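Local coordinates for protein integrase (Bovine immunodeficiency virus, PDB 3KKS) that probably inserts the DNA copy of the retroviral genome into host chromosomal DNA, here as its isolated catalytic core domain with an RNase H-like fold, at residues Q6-H11 / G93-A98; I17-E22 / V28-I33. All coordinates share one frame; numbering follows the deposited sequence.

How the contacts relate
From the N terminus the chain first lays down strand 4-12, which supplies residues 6-11 to contact 1. It then turns into strand 15-22 and doubles back along strand 28-33, and contact 2 closes this hairpin, with five residues between its segments. Contact 1 closes a far wider loop: 81 residues separate its segments, helix 89-109 brings residues 93-98 back to the first strand, and the whole hairpin falls within that span. In the mixed sheet they share, strands 4-12 and 15-22 are neighbours, joined where Val19 N lies 2.7 Å from Asp8 O, a probable hydrogen bond. Contact 2 pairs two strands at one side of the sheet, while contact 1 sets helix 89-109 against its central strand.

Contact 1. Residues Q6-H11 / G93-A98; sequences QMDNTH and GVVERA
Val95 reaches from the helix to Gln6 on the strand through one methyl, CG2, which lies 4.0 Å from Gln6 NE2 and 4.1 Å from Gln6 CB. The two side chains cross at about a right angle. CG of Gln6 stands anti to the backbone N (chi1 173°) and the chain runs on extended, passing across the methyl with both CB and NE2 near it. The other branch of Val95, CG1, faces Asp8 more loosely, 4.4 Å from OD2. A compact, branched valine suits the place: its two methyls serve two strand residues at once, while the glutamine meets one of them with both its CB and its amide nitrogen. The amide pays a price, since OE1 is buried with no partner in the model. Ile85 touches both Gln6 and Asp8 from a loop.

Asp8, Asp60 and Glu96 are spaced as in the D,D(35)E motif of retroviral integrases, and Asp8 OD1 lies close to Asp60 OD2. Val95, next to Glu96, packs helix 89-109 against this strand. Strand 4-12 runs between strands 15-22 and 56-59; Ala98 continues the packing onto Val21, while Met7 points away from the helix and meets Phe65 of helix 63-66.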
# COMPACT_ATOMS: atom_id res chain seq x y z
N GLN A 6 3.50 -2.11 -4.50
CA GLN A 6 4.27 -0.90 -4.73
C GLN A 6 3.94 0.07 -3.61
O GLN A 6 2.77 0.31 -3.30
CB GLN A 6 3.94 -0.25 -6.07
CG GLN A 6 4.63 1.10 -6.23
CD GLN A 6 4.71 1.57 -7.66
OE1 GLN A 6 4.94 2.75 -7.92
NE2 GLN A 6 4.53 0.64 -8.61
N MET A 7 4.98 0.63 -3.01
CA MET A 7 4.82 1.55 -1.91
C MET A 7 5.31 2.95 -2.23
O MET A 7 6.22 3.14 -3.03
CB MET A 7 5.57 1.02 -0.70
CG MET A 7 7.03 0.74 -0.97
SD MET A 7 7.90 0.11 0.49
CE MET A 7 9.55 -0.19 -0.25
N ASP A 8 4.69 3.92 -1.57
CA ASP A 8 5.02 5.33 -1.73
C ASP A 8 4.56 6.05 -0.48
O ASP A 8 3.68 5.58 0.25
CB ASP A 8 4.30 5.93 -2.94
CG ASP A 8 4.88 5.47 -4.26
OD1 ASP A 8 6.06 5.79 -4.55
OD2 ASP A 8 4.15 4.78 -5.03
N ASN A 9 5.18 7.20 -0.22
CA ASN A 9 4.80 8.02 0.90
C ASN A 9 4.01 9.15 0.31
O ASN A 9 4.34 9.65 -0.77
CB ASN A 9 6.03 8.57 1.61
CG ASN A 9 6.77 7.51 2.38
OD1 ASN A 9 6.16 6.74 3.12
ND2 ASN A 9 8.09 7.46 2.22
N THR A 10 2.94 9.55 0.98
CA THR A 10 2.13 10.65 0.48
C THR A 10 1.82 11.56 1.64
O THR A 10 2.14 11.26 2.79
CB THR A 10 0.80 10.17 -0.11
OG1 THR A 10 0.01 9.58 0.92
CG2 THR A 10 1.05 9.16 -1.20
N HIS A 11 1.18 12.68 1.33
CA HIS A 11 0.81 13.64 2.33
C HIS A 11 -0.66 13.97 2.21
O HIS A 11 -1.21 14.10 1.12
CB HIS A 11 1.61 14.92 2.19
CG HIS A 11 3.08 14.72 2.31
ND1 HIS A 11 3.78 15.03 3.46
CD2 HIS A 11 3.98 14.19 1.45
CE1 HIS A 11 5.05 14.69 3.30
NE2 HIS A 11 5.20 14.18 2.10
N GLY A 93 -1.01 2.11 -13.55
CA GLY A 93 -2.37 2.58 -13.67
C GLY A 93 -3.12 2.33 -12.38
O GLY A 93 -3.68 3.24 -11.78
N VAL A 94 -3.12 1.07 -11.95
CA VAL A 94 -3.78 0.67 -10.71
C VAL A 94 -3.34 1.53 -9.52
O VAL A 94 -4.16 2.03 -8.77
CB VAL A 94 -3.50 -0.83 -10.41
CG1 VAL A 94 -4.20 -1.26 -9.12
CG2 VAL A 94 -3.96 -1.70 -11.58
N VAL A 95 -2.03 1.70 -9.37
CA VAL A 95 -1.46 2.48 -8.27
C VAL A 95 -1.88 3.94 -8.24
O VAL A 95 -2.18 4.48 -7.17
CB VAL A 95 0.09 2.42 -8.30
CG1 VAL A 95 0.68 3.34 -7.24
CG2 VAL A 95 0.55 0.99 -8.07
N GLU A 96 -1.89 4.58 -9.40
CA GLU A 96 -2.27 5.98 -9.51
C GLU A 96 -3.73 6.17 -9.10
O GLU A 96 -4.06 7.06 -8.31
CB GLU A 96 -2.10 6.46 -10.95
CG GLU A 96 -0.69 6.36 -11.50
CD GLU A 96 0.24 7.37 -10.88
OE1 GLU A 96 -0.22 8.14 -10.00
OE2 GLU A 96 1.43 7.40 -11.27
N ARG A 97 -4.60 5.33 -9.64
CA ARG A 97 -6.02 5.40 -9.33
C ARG A 97 -6.27 5.17 -7.83
O ARG A 97 -7.09 5.85 -7.23
CB ARG A 97 -6.79 4.38 -10.15
CG ARG A 97 -8.28 4.36 -9.86
CD ARG A 97 -9.04 3.39 -10.77
NE ARG A 97 -8.46 2.05 -10.76
CZ ARG A 97 -9.16 0.93 -10.60
NH1 ARG A 97 -8.53 -0.24 -10.60
NH2 ARG A 97 -10.47 0.97 -10.41
N ALA A 98 -5.57 4.21 -7.24
CA ALA A 98 -5.74 3.90 -5.82
C ALA A 98 -5.40 5.10 -4.94
O ALA A 98 -6.12 5.40 -4.00
CB ALA A 98 -4.87 2.70 -5.43

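Contact 2. Residues I17-E22 / V28-I33; sequences IWVAVE and VEAQVI
Trp18 brings the one aromatic ring of this contact, yet it is CB, at the root of the side chain, that meets the partner strand, at Gln31 O (3.7 Å) and more loosely at Ile33 CG2. With CG anti to the backbone N (chi1 -179°), the indole leans toward strand 4-12, where Met7 SD and Asn9 OD1 come to its edge, near NE1 and CD1; Cys44 of helix 38-51 is a further neighbour of the side chain. A large flat ring suits a place where it can touch both that strand and that helix.

The two strands form an antiparallel beta hairpin, strands 2 and 3 of the 3-2-1-4-5 sheet of the RNase H-like fold. Trp18 with Gln31 and Ala20 with Glu29 are the hydrogen-bonded pairs, each joined by two backbone bonds. The bond from Ala20 N to Glu29 O is short and almost straight (2.7 Å, 174°), whereas that from Trp18 N to Gln31 O, at 2.8 Å, is bent to 143°. These four residues point to one face, toward helix 38-51, where Gln31 touches Gln47.

The non-hydrogen-bonded pairs Ile17-Val32, Val19-Ala30 and Val21-Val28 send their side chains to the opposite face, under helices 116-129 and 89-109. Beta-branched residues fill it well: Ile17 CG1 meets Val32 CG2 at 4.1 Å, and Val19 CG1 meets Val28 CG1 at the same distance. Ala30 is small enough to sit between two of them, its CB 3.9 Å from Ile17 CG2 and 4.0 Å from Val19 CG2, while Leu120 covers it from helix 116-129.

Toward helix 38-51, Glu29 packs on Leu48 and gives its OE2 to a hydrogen bond with Tyr52 OH. Its chain bends at chi2, which brings the remaining carboxylate oxygen back over its own strand: OE1 accepts a weak bond from Ala30 N at 3.3 Å.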
# COMPACT_ATOMS: atom_id res chain seq x y z
N ILE A 17 1.66 9.75 5.05
CA ILE A 17 1.03 8.44 4.99
C ILE A 17 1.74 7.48 4.03
O ILE A 17 1.83 7.74 2.83
CB ILE A 17 -0.45 8.55 4.57
CG1 ILE A 17 -1.24 9.29 5.65
CG2 ILE A 17 -1.05 7.16 4.35
CD1 ILE A 17 -2.65 9.69 5.22
N TRP A 18 2.25 6.38 4.58
CA TRP A 18 2.91 5.35 3.80
C TRP A 18 1.78 4.56 3.14
O TRP A 18 0.82 4.19 3.81
CB TRP A 18 3.71 4.43 4.70
CG TRP A 18 4.44 3.35 3.98
CD1 TRP A 18 5.63 3.48 3.30
CD2 TRP A 18 4.08 1.97 3.89
NE1 TRP A 18 6.02 2.26 2.80
CE2 TRP A 18 5.09 1.31 3.15
CE3 TRP A 18 2.99 1.22 4.37
CZ2 TRP A 18 5.05 -0.06 2.88
CZ3 TRP A 18 2.96 -0.16 4.10
CH2 TRP A 18 3.99 -0.78 3.37
N VAL A 19 1.90 4.31 1.84
CA VAL A 19 0.86 3.59 1.11
C VAL A 19 1.39 2.45 0.24
O VAL A 19 2.31 2.63 -0.55
CB VAL A 19 0.09 4.56 0.18
CG1 VAL A 19 -0.97 3.80 -0.63
CG2 VAL A 19 -0.57 5.67 1.00
N ALA A 20 0.80 1.27 0.38
CA ALA A 20 1.22 0.14 -0.44
C ALA A 20 0.01 -0.40 -1.18
O ALA A 20 -1.07 -0.55 -0.61
CB ALA A 20 1.84 -0.97 0.44
N VAL A 21 0.18 -0.68 -2.47
CA VAL A 21 -0.90 -1.21 -3.28
C VAL A 21 -0.51 -2.54 -3.89
O VAL A 21 0.56 -2.67 -4.49
CB VAL A 21 -1.28 -0.25 -4.43
CG1 VAL A 21 -2.43 -0.85 -5.25
CG2 VAL A 21 -1.67 1.11 -3.86
N GLU A 22 -1.37 -3.55 -3.73
CA GLU A 22 -1.08 -4.85 -4.31
C GLU A 22 -1.58 -4.75 -5.75
O GLU A 22 -2.76 -4.56 -5.99
CB GLU A 22 -1.81 -5.95 -3.54
CG GLU A 22 -1.24 -7.35 -3.76
CD GLU A 22 -1.94 -8.09 -4.88
OE1 GLU A 22 -1.26 -8.55 -5.82
OE2 GLU A 22 -3.18 -8.23 -4.82
N VAL A 28 -5.54 -1.96 -1.16
CA VAL A 28 -4.71 -0.89 -0.63
C VAL A 28 -4.43 -1.05 0.85
O VAL A 28 -5.32 -1.42 1.62
CB VAL A 28 -5.35 0.49 -0.84
CG1 VAL A 28 -4.39 1.60 -0.36
CG2 VAL A 28 -5.71 0.69 -2.30
N GLU A 29 -3.19 -0.76 1.23
CA GLU A 29 -2.76 -0.78 2.62
C GLU A 29 -2.05 0.54 2.86
O GLU A 29 -1.28 0.99 2.01
CB GLU A 29 -1.79 -1.92 2.88
CG GLU A 29 -2.38 -3.03 3.70
CD GLU A 29 -3.17 -2.52 4.90
OE1 GLU A 29 -2.64 -1.67 5.66
OE2 GLU A 29 -4.32 -2.97 5.08
N ALA A 30 -2.32 1.17 3.99
CA ALA A 30 -1.70 2.46 4.29
C ALA A 30 -1.52 2.60 5.78
O ALA A 30 -2.18 1.91 6.56
CB ALA A 30 -2.57 3.60 3.75
N GLN A 31 -0.64 3.50 6.18
CA GLN A 31 -0.36 3.70 7.59
C GLN A 31 0.19 5.10 7.79
O GLN A 31 1.02 5.55 7.01
CB GLN A 31 0.71 2.69 8.03
CG GLN A 31 0.49 2.05 9.38
CD GLN A 31 -0.38 0.80 9.29
OE1 GLN A 31 -1.54 0.86 8.89
NE2 GLN A 31 0.19 -0.33 9.67
N VAL A 32 -0.28 5.80 8.82
CA VAL A 32 0.24 7.14 9.11
C VAL A 32 1.61 6.96 9.76
O VAL A 32 1.77 6.07 10.60
CB VAL A 32 -0.65 7.90 10.11
CG1 VAL A 32 0.03 9.22 10.48
CG2 VAL A 32 -2.02 8.16 9.53
N ILE A 33 2.58 7.78 9.40
CA ILE A 33 3.91 7.67 10.02
C ILE A 33 4.39 9.02 10.57
O ILE A 33 4.08 10.08 10.02
CB ILE A 33 4.95 7.09 9.03
CG1 ILE A 33 4.99 7.93 7.76
CG2 ILE A 33 4.59 5.64 8.70
CD1 ILE A 33 6.01 7.45 6.78